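Local coordinates for StiE protein (Stigmatella aurantiaca, PDB 6ECX) that uses S-adenosylmethionine as methyl donor in its O-methyltransferase domain, one part of a larger multifunctional polyketide synthase, at residues R68-V71 with A72-L76. Sequence-based numbering, arbitrary orientation.
Sequences RLAV and AQREL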
# COMPACT_ATOMS: atom_id res chain seq x y z
N ARG A 68 6.69 12.18 14.05
CA ARG A 68 5.69 12.79 13.17
C ARG A 68 5.43 11.92 11.95
O ARG A 68 4.28 11.75 11.53
CB ARG A 68 6.14 14.19 12.74
CG ARG A 68 5.12 14.97 11.93
CD ARG A 68 3.84 15.22 12.72
NE ARG A 68 2.88 16.00 11.94
CZ ARG A 68 1.89 15.46 11.23
NH1 ARG A 68 1.73 14.14 11.22
NH2 ARG A 68 1.06 16.24 10.55
N LEU A 69 6.49 11.34 11.38
CA LEU A 69 6.31 10.42 10.26
C LEU A 69 5.54 9.17 10.70
O LEU A 69 4.67 8.68 9.98
CB LEU A 69 7.67 10.05 9.67
CG LEU A 69 7.63 9.05 8.52
CD1 LEU A 69 6.74 9.54 7.40
CD2 LEU A 69 9.06 8.81 8.03
N ALA A 70 5.83 8.66 11.90
CA ALA A 70 5.10 7.49 12.39
C ALA A 70 3.62 7.81 12.55
O ALA A 70 2.75 7.00 12.19
CB ALA A 70 5.69 7.01 13.72
N VAL A 71 3.30 9.00 13.08
CA VAL A 71 1.91 9.43 13.20
C VAL A 71 1.23 9.42 11.83
O VAL A 71 0.12 8.90 11.68
CB VAL A 71 1.85 10.83 13.85
CG1 VAL A 71 0.46 11.44 13.69
CG2 VAL A 71 2.24 10.75 15.31
N ALA A 72 1.90 10.00 10.83
CA ALA A 72 1.28 10.10 9.51
C ALA A 72 1.14 8.75 8.84
O ALA A 72 0.28 8.58 7.96
CB ALA A 72 2.09 11.05 8.62
N GLN A 73 1.99 7.79 9.21
CA GLN A 73 1.86 6.45 8.65
C GLN A 73 0.70 5.71 9.29
O GLN A 73 -0.02 4.97 8.60
CB GLN A 73 3.16 5.67 8.85
CG GLN A 73 4.32 6.14 7.95
CD GLN A 73 5.65 5.53 8.34
OE1 GLN A 73 5.99 5.46 9.52
NE2 GLN A 73 6.41 5.06 7.35
N ARG A 74 0.51 5.87 10.60
CA ARG A 74 -0.67 5.33 11.26
C ARG A 74 -1.95 5.95 10.69
O ARG A 74 -2.97 5.26 10.54
CB ARG A 74 -0.58 5.55 12.77
CG ARG A 74 0.42 4.63 13.44
CD ARG A 74 0.28 4.66 14.95
NE ARG A 74 0.87 5.86 15.54
CZ ARG A 74 2.16 6.00 15.80
NH1 ARG A 74 3.01 5.02 15.53
NH2 ARG A 74 2.61 7.13 16.33
N GLU A 75 -1.91 7.23 10.35
CA GLU A 75 -3.07 7.89 9.77
C GLU A 75 -3.41 7.33 8.39
O GLU A 75 -4.59 7.15 8.05
CB GLU A 75 -2.83 9.40 9.70
CG GLU A 75 -3.88 10.18 8.92
CD GLU A 75 -5.24 10.22 9.60
OE1 GLU A 75 -5.38 9.70 10.73
OE2 GLU A 75 -6.17 10.79 8.98
N LEU A 76 -2.40 7.05 7.57
CA LEU A 76 -2.65 6.37 6.30
C LEU A 76 -3.37 5.05 6.54
O LEU A 76 -4.37 4.74 5.86
CB LEU A 76 -1.33 6.14 5.56
CG LEU A 76 -1.44 5.40 4.23
CD1 LEU A 76 -1.78 6.37 3.12
CD2 LEU A 76 -0.12 4.71 3.94
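Arg74 N donates to Ala70 O (3.0 Å) along a nearly straight N-H...O line of 167°, one of four i to i+4 backbone bonds that join 68-71 to 72-76. Ala72 N to Arg68 O, Gln73 N to Leu69 O and Glu75 N to Val71 O continue the ladder; Gln73 N also makes a weak bond to Ala70 O. The Arg74 side chain turns back at chi3 (-77°), laying one guanidinium face over Ala70 O, 3.8 Å from the plane. Beyond the bend, Arg74 NH1 reaches Ala70 CB (3.8 Å) and Arg74 NH2 meets Val71 CG2 (3.8 Å). On another side of the helix, Gln73 holds CG beside its own backbone N (chi1 -72°) and 3.3 Å from Leu69 O. Gln73 CD packs against Leu69 CG at 4.0 Å, and Gln73 NE2 is hydrogen-bonded to Thr39 O. Leu69 also packs against helix 52-57, and Arg68, whose NH1 lies obliquely 4.1 Å from Ala72 CB, makes a cation-pi contact with Phe43. The Glu75 carboxylate forms a salt bridge with Arg78 through OE1 and a hydrogen bond with Tyr315 OH through OE2. These are successive alpha-helical turns of helix 64-80, whose Gln73 side lies near Arg77 and Leu38 of the S-adenosylmethionine site.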